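Local coordinates for protein endoglucanase (Cryptopygus antarcticus, PDB 5H4U) that hydrolyses internal beta-1,4-glucosidic linkages in carboxymethylcellulose, lichenan and barley beta-glucan, releasing mainly cello-oligosaccharides of two to four glucose units from carboxymethylcellulose, at residues T25-P33 against F149-G157; V85-S93 against K120-D131. One frame throughout, in Å; residues are numbered along the deposited sequence.

Contact 1 of 2, residues T25-P33 against F149-G157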
ATOM      1  N   THR A  25      -6.159  -4.244  -6.613  1.00  8.24           N
ATOM      2  CA  THR A  25      -5.362  -3.697  -7.704  1.00  8.16           C
ATOM      3  C   THR A  25      -3.934  -3.596  -7.197  1.00  7.95           C
ATOM      4  O   THR A  25      -3.651  -3.946  -6.053  1.00  8.10           O
ATOM      5  CB  THR A  25      -5.899  -2.328  -8.172  1.00  8.81           C
ATOM      6  OG1 THR A  25      -6.029  -1.449  -7.051  1.00  9.04           O
ATOM      7  CG2 THR A  25      -7.254  -2.452  -8.874  1.00  8.05           C
ATOM      8  N   ARG A  26      -3.018  -3.116  -8.032  1.00  7.79           N
ATOM      9  CA  ARG A  26      -1.657  -2.863  -7.573  1.00  7.98           C
ATOM     10  C   ARG A  26      -1.237  -1.441  -7.918  1.00  7.99           C
ATOM     11  O   ARG A  26      -1.566  -0.929  -8.989  1.00  8.25           O
ATOM     12  CB  ARG A  26      -0.675  -3.877  -8.166  1.00  7.94           C
ATOM     13  CG  ARG A  26      -0.680  -3.962  -9.639  1.00  7.79           C
ATOM     14  CD  ARG A  26       0.142  -5.108 -10.134  1.00  8.29           C
ATOM     15  NE  ARG A  26       0.266  -5.041 -11.580  1.00  8.78           N
ATOM     16  CZ  ARG A  26      -0.603  -5.576 -12.429  1.00  9.08           C
ATOM     17  NH1 ARG A  26      -1.677  -6.217 -11.979  1.00  8.86           N
ATOM     18  NH2 ARG A  26      -0.414  -5.433 -13.734  1.00  9.08           N
ATOM     19  N   TYR A  27      -0.468  -0.815  -7.036  1.00  8.01           N
ATOM     20  CA  TYR A  27      -0.112   0.563  -7.330  1.00  8.11           C
ATOM     21  C   TYR A  27       1.010   1.020  -6.426  1.00  7.98           C
ATOM     22  O   TYR A  27       1.199   0.488  -5.337  1.00  8.00           O
ATOM     23  CB  TYR A  27      -1.323   1.496  -7.171  1.00  8.34           C
ATOM     24  CG  TYR A  27      -1.500   2.128  -5.807  1.00  8.33           C
ATOM     25  CD1 TYR A  27      -2.071   1.416  -4.758  1.00  8.17           C
ATOM     26  CD2 TYR A  27      -1.145   3.461  -5.580  1.00  8.48           C
ATOM     27  CE1 TYR A  27      -2.259   2.002  -3.507  1.00  8.28           C
ATOM     28  CE2 TYR A  27      -1.316   4.052  -4.337  1.00  8.40           C
ATOM     29  CZ  TYR A  27      -1.875   3.319  -3.305  1.00  8.79           C
ATOM     30  OH  TYR A  27      -2.043   3.911  -2.074  1.00  9.19           O
ATOM     31  N   TRP A  28       1.766   1.999  -6.911  1.00  8.03           N
ATOM     32  CA  TRP A  28       2.804   2.629  -6.107  1.00  8.51           C
ATOM     33  C   TRP A  28       3.068   3.996  -6.740  1.00  9.19           C
ATOM     34  O   TRP A  28       3.874   4.123  -7.662  1.00  9.31           O
ATOM     35  CB  TRP A  28       4.071   1.811  -6.035  1.00  8.58           C
ATOM     36  CG  TRP A  28       5.030   2.329  -5.036  1.00  8.32           C
ATOM     37  CD1 TRP A  28       5.897   3.380  -5.184  1.00  8.71           C
ATOM     38  CD2 TRP A  28       5.242   1.811  -3.729  1.00  8.31           C
ATOM     39  NE1 TRP A  28       6.637   3.550  -4.036  1.00  8.71           N
ATOM     40  CE2 TRP A  28       6.255   2.598  -3.125  1.00  8.64           C
ATOM     41  CE3 TRP A  28       4.677   0.760  -3.004  1.00  7.93           C
ATOM     42  CZ2 TRP A  28       6.703   2.366  -1.831  1.00  8.26           C
ATOM     43  CZ3 TRP A  28       5.120   0.531  -1.719  1.00  8.36           C
ATOM     44  CH2 TRP A  28       6.131   1.327  -1.146  1.00  8.41           C
ATOM     45  N   ASP A  29       2.372   4.996  -6.236  1.00  9.03           N
ATOM     46  CA  ASP A  29       2.513   6.350  -6.721  1.00  9.49           C
ATOM     47  C   ASP A  29       3.445   7.176  -5.848  1.00  9.72           C
ATOM     48  O   ASP A  29       3.623   8.361  -6.117  1.00 10.17           O
ATOM     49  CB  ASP A  29       1.133   7.012  -6.827  1.00  9.32           C
ATOM     50  CG  ASP A  29       0.437   7.156  -5.488  1.00  9.34           C
ATOM     51  OD1 ASP A  29       1.042   6.822  -4.439  1.00  9.63           O
ATOM     52  OD2 ASP A  29      -0.748   7.571  -5.494  1.00  9.42           O
ATOM     53  N   CYS A  30       4.020   6.589  -4.800  1.00  9.56           N
ATOM     54  CA  CYS A  30       4.984   7.247  -3.935  1.00  9.28           C
ATOM     55  C   CYS A  30       4.385   8.337  -3.053  1.00  9.78           C
ATOM     56  O   CYS A  30       5.138   8.991  -2.318  1.00  9.55           O
ATOM     57  CB  CYS A  30       6.135   7.873  -4.740  1.00  9.49           C
ATOM     58  SG  CYS A  30       7.184   6.730  -5.664  1.00  8.61           S
ATOM     59  N   CYS A  31       3.073   8.579  -3.102  1.00 10.13           N
ATOM     60  CA  CYS A  31       2.531   9.763  -2.450  1.00 10.11           C
ATOM     61  C   CYS A  31       2.377   9.552  -0.949  1.00 10.24           C
ATOM     62  O   CYS A  31       2.241   8.425  -0.464  1.00 10.09           O
ATOM     63  CB  CYS A  31       1.165  10.111  -3.001  1.00 10.27           C
ATOM     64  SG  CYS A  31       1.132  10.350  -4.738  1.00 12.65           S
ATOM     65  N   LYS A  32       2.316  10.656  -0.219  1.00  9.86           N
ATOM     66  CA  LYS A  32       2.042  10.542   1.202  1.00 10.06           C
ATOM     67  C   LYS A  32       0.626  10.008   1.377  1.00  9.53           C
ATOM     68  O   LYS A  32      -0.320  10.595   0.841  1.00  9.94           O
ATOM     69  CB  LYS A  32       2.210  11.897   1.886  1.00 10.17           C
ATOM     70  CG  LYS A  32       1.661  11.958   3.289  1.00 10.19           C
ATOM     71  CD  LYS A  32       1.608  13.382   3.838  1.00 10.36           C
ATOM     72  CE  LYS A  32       0.744  13.457   5.109  1.00 10.71           C
ATOM     73  NZ  LYS A  32       1.464  13.636   6.403  1.00 11.82           N
ATOM     74  N   PRO A  33       0.441   8.890   2.066  1.00  9.30           N
ATOM     75  CA  PRO A  33      -0.879   8.259   2.119  1.00  9.49           C
ATOM     76  C   PRO A  33      -1.839   9.008   3.037  1.00  9.81           C
ATOM     77  O   PRO A  33      -1.439   9.668   4.003  1.00  9.50           O
ATOM     78  CB  PRO A  33      -0.567   6.860   2.649  1.00  9.27           C
ATOM     79  CG  PRO A  33       0.675   7.033   3.444  1.00  9.03           C
ATOM     80  CD  PRO A  33       1.452   8.144   2.836  1.00  9.45           C
ATOM     81  N   PHE A 149      -2.453   9.337  -9.459  1.00  8.57           N
ATOM     82  CA  PHE A 149      -1.402  10.219  -8.973  1.00  9.38           C
ATOM     83  C   PHE A 149      -0.019   9.641  -9.273  1.00  9.60           C
ATOM     84  O   PHE A 149       0.126   8.483  -9.653  1.00  9.03           O
ATOM     85  CB  PHE A 149      -1.551  10.472  -7.464  1.00  9.44           C
ATOM     86  CG  PHE A 149      -2.927  10.937  -7.046  1.00  8.86           C
ATOM     87  CD1 PHE A 149      -3.258  12.283  -7.064  1.00  8.65           C
ATOM     88  CD2 PHE A 149      -3.876  10.031  -6.618  1.00  8.29           C
ATOM     89  CE1 PHE A 149      -4.524  12.705  -6.665  1.00  8.52           C
ATOM     90  CE2 PHE A 149      -5.132  10.448  -6.233  1.00  8.42           C
ATOM     91  CZ  PHE A 149      -5.463  11.779  -6.259  1.00  8.03           C
ATOM     92  N   ASN A 150       1.007  10.488  -9.103  1.00  9.98           N
ATOM     93  CA  ASN A 150       2.402  10.094  -9.323  1.00  9.81           C
ATOM     94  C   ASN A 150       3.324  11.071  -8.591  1.00 10.44           C
ATOM     95  O   ASN A 150       3.628  12.138  -9.121  1.00 11.37           O
ATOM     96  CB  ASN A 150       2.747  10.052 -10.804  1.00  9.95           C
ATOM     97  CG  ASN A 150       4.234   9.701 -11.056  1.00 10.53           C
ATOM     98  OD1 ASN A 150       4.933   9.180 -10.178  1.00 10.65           O
ATOM     99  ND2 ASN A 150       4.706   9.976 -12.260  1.00 10.68           N
ATOM    100  N   GLY A 151       3.784  10.702  -7.406  1.00 10.08           N
ATOM    101  CA  GLY A 151       4.883  11.466  -6.860  1.00 10.27           C
ATOM    102  C   GLY A 151       6.226  10.788  -7.021  1.00  9.84           C
ATOM    103  O   GLY A 151       7.216  11.214  -6.411  1.00  9.55           O
ATOM    104  N   CYS A 152       6.284   9.779  -7.896  1.00  9.37           N
ATOM    105  CA  CYS A 152       7.501   8.998  -8.051  1.00  9.61           C
ATOM    106  C   CYS A 152       8.522   9.700  -8.932  1.00  9.63           C
ATOM    107  O   CYS A 152       9.728   9.462  -8.789  1.00  9.20           O
ATOM    108  CB  CYS A 152       7.178   7.615  -8.622  1.00  9.72           C
ATOM    109  SG  CYS A 152       6.291   6.503  -7.485  1.00 11.47           S
ATOM    110  N   GLN A 153       8.081  10.574  -9.841  1.00  9.55           N
ATOM    111  CA  GLN A 153       9.084  11.316 -10.591  1.00 10.05           C
ATOM    112  C   GLN A 153       9.827  12.272  -9.664  1.00  9.90           C
ATOM    113  O   GLN A 153      11.060  12.336  -9.684  1.00  9.95           O
ATOM    114  CB  GLN A 153       8.465  12.093 -11.765  1.00  9.49           C
ATOM    115  CG  GLN A 153       9.525  12.946 -12.493  1.00  9.93           C
ATOM    116  CD  GLN A 153       9.065  13.553 -13.817  1.00 10.87           C
ATOM    117  OE1 GLN A 153       9.148  12.924 -14.884  1.00 10.02           O
ATOM    118  NE2 GLN A 153       8.602  14.806 -13.753  1.00 11.65           N
ATOM    119  N   SER A 154       9.107  12.943  -8.772  1.00  9.83           N
ATOM    120  CA  SER A 154       9.773  13.894  -7.909  1.00  9.65           C
ATOM    121  C   SER A 154      10.540  13.192  -6.801  1.00  9.43           C
ATOM    122  O   SER A 154      11.527  13.740  -6.311  1.00  9.48           O
ATOM    123  CB  SER A 154       8.755  14.912  -7.376  1.00  9.84           C
ATOM    124  OG  SER A 154       8.321  14.628  -6.067  1.00 10.48           O
ATOM    125  N   GLN A 155      10.142  11.979  -6.404  1.00  9.57           N
ATOM    126  CA  GLN A 155      10.894  11.332  -5.333  1.00  9.41           C
ATOM    127  C   GLN A 155      12.107  10.584  -5.860  1.00  9.31           C
ATOM    128  O   GLN A 155      13.183  10.656  -5.261  1.00  9.38           O
ATOM    129  CB  GLN A 155      10.013  10.362  -4.531  1.00  9.41           C
ATOM    130  CG  GLN A 155      10.805   9.378  -3.659  1.00  9.24           C
ATOM    131  CD  GLN A 155       9.961   8.605  -2.638  1.00  9.38           C
ATOM    132  OE1 GLN A 155       8.799   8.270  -2.870  1.00  9.10           O
ATOM    133  NE2 GLN A 155      10.580   8.266  -1.520  1.00  9.89           N
ATOM    134  N   TRP A 156      11.966   9.910  -7.004  1.00  9.62           N
ATOM    135  CA  TRP A 156      12.972   8.980  -7.505  1.00  9.13           C
ATOM    136  C   TRP A 156      13.436   9.263  -8.918  1.00  8.95           C
ATOM    137  O   TRP A 156      14.281   8.521  -9.422  1.00  9.33           O
ATOM    138  CB  TRP A 156      12.417   7.555  -7.495  1.00  8.92           C
ATOM    139  CG  TRP A 156      12.002   7.060  -6.166  1.00  9.31           C
ATOM    140  CD1 TRP A 156      10.733   6.823  -5.748  1.00  9.09           C
ATOM    141  CD2 TRP A 156      12.861   6.668  -5.087  1.00  9.53           C
ATOM    142  NE1 TRP A 156      10.740   6.333  -4.478  1.00  9.04           N
ATOM    143  CE2 TRP A 156      12.034   6.222  -4.046  1.00  9.02           C
ATOM    144  CE3 TRP A 156      14.250   6.651  -4.908  1.00  9.58           C
ATOM    145  CZ2 TRP A 156      12.535   5.776  -2.838  1.00  9.50           C
ATOM    146  CZ3 TRP A 156      14.755   6.203  -3.707  1.00 10.09           C
ATOM    147  CH2 TRP A 156      13.896   5.782  -2.677  1.00 10.58           C
ATOM    148  N   GLY A 157      12.860  10.246  -9.603  1.00  9.17           N
ATOM    149  CA  GLY A 157      13.214  10.464 -10.991  1.00  8.77           C
ATOM    150  C   GLY A 157      12.638   9.463 -11.963  1.00  9.23           C
ATOM    151  O   GLY A 157      13.169   9.313 -13.066  1.00  8.83           O
TER
HETATM  152  O   HOH W   1       8.834   5.618  -2.965  1.00  8.39           O
HETATM  153  O   HOH W   2      -2.232   7.015  -7.668  1.00  8.86           O
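Phe-149 lies alongside Asp-29, its CB 3.6 Å from carboxylate oxygen OD2 of Asp-29, with ring and carboxylate planes 74° apart. A water lies between the pair, 2.7 Å from Asp-29 OD2, and accepts from the N of Phe-149. Asn-150 folds an Asx turn, OD1 taking the N-H of Cys-152 at 2.7 Å, from above the carbonyl plane. Between them Gly-151, the N-cap of helix 152-156, sends its N 2.7 Å to the O of Asp-29. Cys-152 then closes a disulfide with Cys-30 (SG to SG 2.0 Å, chi3 99°), and its sulfur also sits at the edge of the Trp-28 indole. Gln-155 brings OE1 up to Cys-30 CB, while its NE2 is bonded to the O of Ala-52; a second water joins this OE1 to Trp-28 NE1. Trp-156 offers a ring edge, CD1 3.6 Å from Cys-30 SG. Asp-29, the inferred nucleophile, is thus fixed from several directions: its CG sits between backbone N and carbonyl carbon (chi1 64°), which brings OD1 to the N of Cys-31 at 3.0 Å in a further Asx turn, its carbonyl is gripped by Gly-151, and the covalent cross-link beside it ties the catalytic loop to the helix start.

Contact 2 of 2, residues V85-S93 against K120-D131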
ATOM      1  N   VAL A  85       3.139 -16.241   4.683  1.00  9.35           N
ATOM      2  CA  VAL A  85       2.064 -15.265   4.719  1.00  9.09           C
ATOM      3  C   VAL A  85       2.571 -13.965   4.132  1.00  9.01           C
ATOM      4  O   VAL A  85       3.679 -13.519   4.456  1.00  8.90           O
ATOM      5  CB  VAL A  85       1.547 -15.051   6.148  1.00  9.05           C
ATOM      6  CG1 VAL A  85       0.300 -14.181   6.125  1.00  8.80           C
ATOM      7  CG2 VAL A  85       1.252 -16.389   6.785  1.00  8.82           C
ATOM      8  N   GLY A  86       1.763 -13.364   3.258  1.00  8.63           N
ATOM      9  CA  GLY A  86       2.077 -12.051   2.759  1.00  8.16           C
ATOM     10  C   GLY A  86       1.712 -10.965   3.752  1.00  8.53           C
ATOM     11  O   GLY A  86       0.825 -11.122   4.598  1.00  8.34           O
ATOM     12  N   TYR A  87       2.437  -9.852   3.654  1.00  8.18           N
ATOM     13  CA  TYR A  87       2.224  -8.693   4.507  1.00  8.63           C
ATOM     14  C   TYR A  87       2.428  -7.440   3.680  1.00  8.43           C
ATOM     15  O   TYR A  87       3.253  -7.417   2.770  1.00  8.43           O
ATOM     16  CB  TYR A  87       3.153  -8.691   5.725  1.00  8.29           C
ATOM     17  CG  TYR A  87       2.718  -9.693   6.746  1.00  8.94           C
ATOM     18  CD1 TYR A  87       1.796  -9.360   7.713  1.00  8.73           C
ATOM     19  CD2 TYR A  87       3.208 -10.999   6.722  1.00  9.36           C
ATOM     20  CE1 TYR A  87       1.379 -10.286   8.639  1.00  8.90           C
ATOM     21  CE2 TYR A  87       2.792 -11.939   7.646  1.00  9.14           C
ATOM     22  CZ  TYR A  87       1.878 -11.571   8.602  1.00  9.26           C
ATOM     23  OH  TYR A  87       1.450 -12.496   9.526  1.00  9.75           O
ATOM     24  N   GLY A  88       1.648  -6.410   3.960  1.00  8.74           N
ATOM     25  CA  GLY A  88       1.856  -5.184   3.226  1.00  8.52           C
ATOM     26  C   GLY A  88       0.918  -4.093   3.674  1.00  8.37           C
ATOM     27  O   GLY A  88       0.264  -4.177   4.716  1.00  8.30           O
ATOM     28  N   PHE A  89       0.882  -3.060   2.858  1.00  8.47           N
ATOM     29  CA  PHE A  89       0.044  -1.906   3.091  1.00  8.58           C
ATOM     30  C   PHE A  89      -0.829  -1.689   1.861  1.00  8.22           C
ATOM     31  O   PHE A  89      -0.509  -2.140   0.757  1.00  7.98           O
ATOM     32  CB  PHE A  89       0.935  -0.707   3.453  1.00  8.38           C
ATOM     33  CG  PHE A  89       1.832  -0.989   4.634  1.00  8.46           C
ATOM     34  CD1 PHE A  89       1.427  -0.668   5.922  1.00  8.54           C
ATOM     35  CD2 PHE A  89       3.047  -1.642   4.466  1.00  8.64           C
ATOM     36  CE1 PHE A  89       2.225  -0.961   7.014  1.00  9.25           C
ATOM     37  CE2 PHE A  89       3.853  -1.942   5.556  1.00  8.68           C
ATOM     38  CZ  PHE A  89       3.448  -1.600   6.829  1.00  9.43           C
ATOM     39  N   ALA A  90      -1.965  -1.039   2.066  1.00  8.23           N
ATOM     40  CA  ALA A  90      -2.917  -0.928   0.977  1.00  7.99           C
ATOM     41  C   ALA A  90      -3.777   0.317   1.134  1.00  8.43           C
ATOM     42  O   ALA A  90      -3.929   0.878   2.224  1.00  8.44           O
ATOM     43  CB  ALA A  90      -3.807  -2.164   0.891  1.00  8.26           C
ATOM     44  N   ALA A  91      -4.311   0.751   0.005  1.00  8.16           N
ATOM     45  CA  ALA A  91      -5.442   1.648  -0.028  1.00  8.98           C
ATOM     46  C   ALA A  91      -6.712   0.813  -0.018  1.00  9.39           C
ATOM     47  O   ALA A  91      -6.732  -0.323  -0.491  1.00  9.27           O
ATOM     48  CB  ALA A  91      -5.410   2.530  -1.269  1.00  9.02           C
ATOM     49  N   ALA A  92      -7.756   1.341   0.591  1.00  9.49           N
ATOM     50  CA  ALA A  92      -8.995   0.590   0.603  1.00 10.31           C
ATOM     51  C   ALA A  92     -10.166   1.532   0.433  1.00 10.88           C
ATOM     52  O   ALA A  92     -10.105   2.722   0.751  1.00 10.71           O
ATOM     53  CB  ALA A  92      -9.164  -0.244   1.875  1.00  9.90           C
ATOM     54  N   SER A  93     -11.235   0.954  -0.081  1.00 11.55           N
ATOM     55  CA  SER A  93     -12.512   1.600  -0.342  1.00 11.53           C
ATOM     56  C   SER A  93     -13.485   0.507   0.068  1.00 12.10           C
ATOM     57  O   SER A  93     -13.783  -0.392  -0.720  1.00 12.59           O
ATOM     58  CB  SER A  93     -12.640   1.987  -1.804  1.00 11.87           C
ATOM     59  OG  SER A  93     -13.762   2.802  -2.019  1.00 13.65           O
ATOM     60  N   LYS A 120      -2.634 -16.198   1.524  1.00  8.65           N
ATOM     61  CA  LYS A 120      -3.115 -15.321   2.567  1.00  8.73           C
ATOM     62  C   LYS A 120      -2.210 -14.104   2.634  1.00  8.91           C
ATOM     63  O   LYS A 120      -0.990 -14.239   2.783  1.00  8.80           O
ATOM     64  CB  LYS A 120      -3.114 -16.010   3.923  1.00  9.89           C
ATOM     65  CG  LYS A 120      -4.184 -17.018   4.191  1.00 11.26           C
ATOM     66  CD  LYS A 120      -4.596 -16.825   5.653  1.00 13.61           C
ATOM     67  CE  LYS A 120      -4.895 -18.123   6.401  1.00 16.03           C
ATOM     68  NZ  LYS A 120      -4.164 -18.150   7.716  1.00 16.48           N
ATOM     69  N   MET A 121      -2.798 -12.920   2.559  1.00  8.63           N
ATOM     70  CA  MET A 121      -2.020 -11.710   2.746  1.00  8.37           C
ATOM     71  C   MET A 121      -2.694 -10.826   3.781  1.00  8.95           C
ATOM     72  O   MET A 121      -3.918 -10.656   3.771  1.00  9.14           O
ATOM     73  CB  MET A 121      -1.854 -10.942   1.452  1.00  8.29           C
ATOM     74  CG  MET A 121      -0.970  -9.741   1.612  1.00  8.15           C
ATOM     75  SD  MET A 121      -0.900  -8.741   0.121  1.00  9.70           S
ATOM     76  CE  MET A 121       0.433  -7.612   0.563  1.00  8.03           C
ATOM     77  N   ILE A 122      -1.890 -10.223   4.643  1.00  8.59           N
ATOM     78  CA  ILE A 122      -2.382  -9.343   5.687  1.00  8.40           C
ATOM     79  C   ILE A 122      -1.859  -7.951   5.378  1.00  8.51           C
ATOM     80  O   ILE A 122      -0.643  -7.750   5.213  1.00  8.41           O
ATOM     81  CB  ILE A 122      -1.944  -9.825   7.074  1.00  8.79           C
ATOM     82  CG1 ILE A 122      -2.345 -11.287   7.248  1.00  8.60           C
ATOM     83  CG2 ILE A 122      -2.588  -8.996   8.152  1.00  8.51           C
ATOM     84  CD1 ILE A 122      -1.932 -11.884   8.554  1.00  8.38           C
ATOM     85  N   VAL A 123      -2.780  -7.003   5.227  1.00  8.46           N
ATOM     86  CA  VAL A 123      -2.411  -5.635   4.888  1.00  8.64           C
ATOM     87  C   VAL A 123      -2.903  -4.708   5.984  1.00  8.68           C
ATOM     88  O   VAL A 123      -3.917  -4.963   6.649  1.00  8.83           O
ATOM     89  CB  VAL A 123      -2.946  -5.193   3.500  1.00  8.26           C
ATOM     90  CG1 VAL A 123      -2.375  -6.081   2.421  1.00  8.42           C
ATOM     91  CG2 VAL A 123      -4.450  -5.230   3.462  1.00  7.95           C
ATOM     92  N   GLN A 124      -2.158  -3.628   6.180  1.00  8.77           N
ATOM     93  CA  GLN A 124      -2.640  -2.478   6.914  1.00  8.39           C
ATOM     94  C   GLN A 124      -3.030  -1.388   5.927  1.00  8.67           C
ATOM     95  O   GLN A 124      -2.274  -1.073   4.996  1.00  8.72           O
ATOM     96  CB  GLN A 124      -1.603  -1.947   7.891  1.00  8.54           C
ATOM     97  CG  GLN A 124      -2.199  -0.850   8.774  1.00  9.45           C
ATOM     98  CD  GLN A 124      -1.202  -0.231   9.706  1.00  9.51           C
ATOM     99  OE1 GLN A 124      -0.000  -0.296   9.474  1.00  9.46           O
ATOM    100  NE2 GLN A 124      -1.696   0.405  10.761  1.00 10.28           N
ATOM    101  N   VAL A 125      -4.215  -0.825   6.136  1.00  8.36           N
ATOM    102  CA  VAL A 125      -4.738   0.210   5.264  1.00  8.17           C
ATOM    103  C   VAL A 125      -4.108   1.532   5.691  1.00  8.85           C
ATOM    104  O   VAL A 125      -4.177   1.918   6.866  1.00  8.58           O
ATOM    105  CB  VAL A 125      -6.268   0.255   5.346  1.00  9.01           C
ATOM    106  CG1 VAL A 125      -6.829   1.461   4.593  1.00  9.19           C
ATOM    107  CG2 VAL A 125      -6.865  -1.056   4.863  1.00  8.40           C
ATOM    108  N   THR A 126      -3.437   2.203   4.751  1.00  9.07           N
ATOM    109  CA  THR A 126      -2.839   3.503   5.021  1.00  9.11           C
ATOM    110  C   THR A 126      -3.404   4.613   4.131  1.00  9.48           C
ATOM    111  O   THR A 126      -3.011   5.782   4.279  1.00  9.07           O
ATOM    112  CB  THR A 126      -1.314   3.429   4.875  1.00  8.71           C
ATOM    113  OG1 THR A 126      -0.959   3.181   3.511  1.00  8.65           O
ATOM    114  CG2 THR A 126      -0.804   2.284   5.717  1.00  9.01           C
ATOM    115  N   ASN A 127      -4.328   4.292   3.230  1.00  9.27           N
ATOM    116  CA  ASN A 127      -4.761   5.271   2.251  1.00  9.50           C
ATOM    117  C   ASN A 127      -6.164   4.934   1.802  1.00  9.31           C
ATOM    118  O   ASN A 127      -6.584   3.778   1.836  1.00  9.36           O
ATOM    119  CB  ASN A 127      -3.831   5.288   1.032  1.00  9.34           C
ATOM    120  CG  ASN A 127      -4.138   6.420   0.105  1.00  9.56           C
ATOM    121  OD1 ASN A 127      -4.044   7.589   0.485  1.00  9.73           O
ATOM    122  ND2 ASN A 127      -4.562   6.093  -1.102  1.00  9.55           N
ATOM    123  N   THR A 128      -6.867   5.942   1.322  1.00  9.56           N
ATOM    124  CA  THR A 128      -8.175   5.740   0.728  1.00 10.10           C
ATOM    125  C   THR A 128      -8.062   5.890  -0.774  1.00 10.17           C
ATOM    126  O   THR A 128      -7.535   6.893  -1.261  1.00 10.27           O
ATOM    127  CB  THR A 128      -9.205   6.726   1.271  1.00 10.60           C
ATOM    128  OG1 THR A 128      -9.404   6.478   2.665  1.00 10.27           O
ATOM    129  CG2 THR A 128     -10.513   6.530   0.538  1.00 10.53           C
ATOM    130  N   GLY A 129      -8.550   4.883  -1.502  1.00 11.00           N
ATOM    131  CA  GLY A 129      -8.523   4.885  -2.950  1.00 11.39           C
ATOM    132  C   GLY A 129      -9.703   5.636  -3.545  1.00 11.66           C
ATOM    133  O   GLY A 129     -10.268   6.548  -2.938  1.00 11.29           O
ATOM    134  N   SER A 130     -10.084   5.215  -4.749  1.00 12.23           N
ATOM    135  CA  SER A 130     -11.223   5.821  -5.424  1.00 11.88           C
ATOM    136  C   SER A 130     -12.524   5.186  -4.945  1.00 13.01           C
ATOM    137  O   SER A 130     -12.569   4.004  -4.604  1.00 13.70           O
ATOM    138  CB  SER A 130     -11.075   5.663  -6.931  1.00 11.07           C
ATOM    139  OG  SER A 130     -10.087   6.547  -7.409  1.00 10.70           O
ATOM    140  N   ASP A 131     -13.585   5.992  -4.870  1.00 12.85           N
ATOM    141  CA  ASP A 131     -14.873   5.482  -4.393  1.00 13.50           C
ATOM    142  C   ASP A 131     -15.571   4.696  -5.492  1.00 14.26           C
ATOM    143  O   ASP A 131     -16.512   5.167  -6.138  1.00 15.09           O
ATOM    144  CB  ASP A 131     -15.791   6.593  -3.908  1.00 12.92           C
ATOM    145  CG  ASP A 131     -16.969   6.048  -3.096  1.00 14.44           C
ATOM    146  OD1 ASP A 131     -17.105   4.807  -3.031  1.00 15.81           O
ATOM    147  OD2 ASP A 131     -17.793   6.839  -2.576  1.00 14.35           O
TER
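Gly-86 to Ala-90 pair in parallel with Met-121 to Val-125, the two strand axes at 38°, through regular backbone hydrogen bonds that begin with the N of Gly-86 on the O of Lys-120 (2.9 Å). A beta bulge then shifts the register by one: Ala-90 O receives the N of Thr-126, but the N of Ala-92 goes to the O of Asn-127.

On one face Tyr-87 and Ile-122 run side by side, pointing the same way. The Ile-122 CG1 branch, beside its own backbone N (chi1 -53°), extends CD1 to 3.7 Å from Tyr-87 CE1 and 3.6 Å from Tyr-87 OH, and also meets Val-85 CG1. Replacing Tyr-87 by an alanine would probably leave Ile-122 CD1 without the ring it lies along and open a gap beside it. Farther along, Gln-124 OE1 approaches the Phe-89 ring at its edge and in its plane, 3.4 Å from CE1; the same oxygen is hydrogen-bonded to Ser-217. Thr-126 CG2 also touches Phe-89, at CD1.

On the reverse face strand 85-93 offers glycine and alanine, as Gly-86, Gly-88, Ala-90 and Ala-92, against Met-121, Val-123 and Val-125. Met-121 is fully extended (chi1 -176°), which carries its CE across to 3.6 Å from Tyr-87 O, over the side where Gly-88 has no side chain. Ala-90 CB meets Val-123 CG2, and Ala-92 CB rests on Val-125 CG2 at 3.9 Å. At the far end Ser-93 OG donates to Ser-130 O.

The pair belongs to the family's double-psi beta-barrel. Strand 106-111 runs antiparallel beside 120-128, strand 135-140 antiparallel beside 85-94, and helix 211-217 packs against Tyr-87 and Phe-89.

Contact 2 supplies barrel wall, and contact 1 anchors a catalytic loop emerging from another strand of the same sheet; their centres are 16 Å apart, yet they touch. Pro-33 CB lies 3.1 Å from Thr-126 O, where contact 2 has its bulge, and Tyr-27 OH packs 3.7 Å from Ala-91 CB. The inferred catalytic pair is divided between them: Asp-29, the nucleophile (in an inverting enzyme, probably the base that activates water), belongs to contact 1, whereas the proton donor Asp-138, on strand 135-140, has its side chain about 4 Å from that of Ala-91. The side chains of Asp-29 and Asp-138 are about 9 Å apart, broadly consistent with inversion, as in other family 45 enzymes.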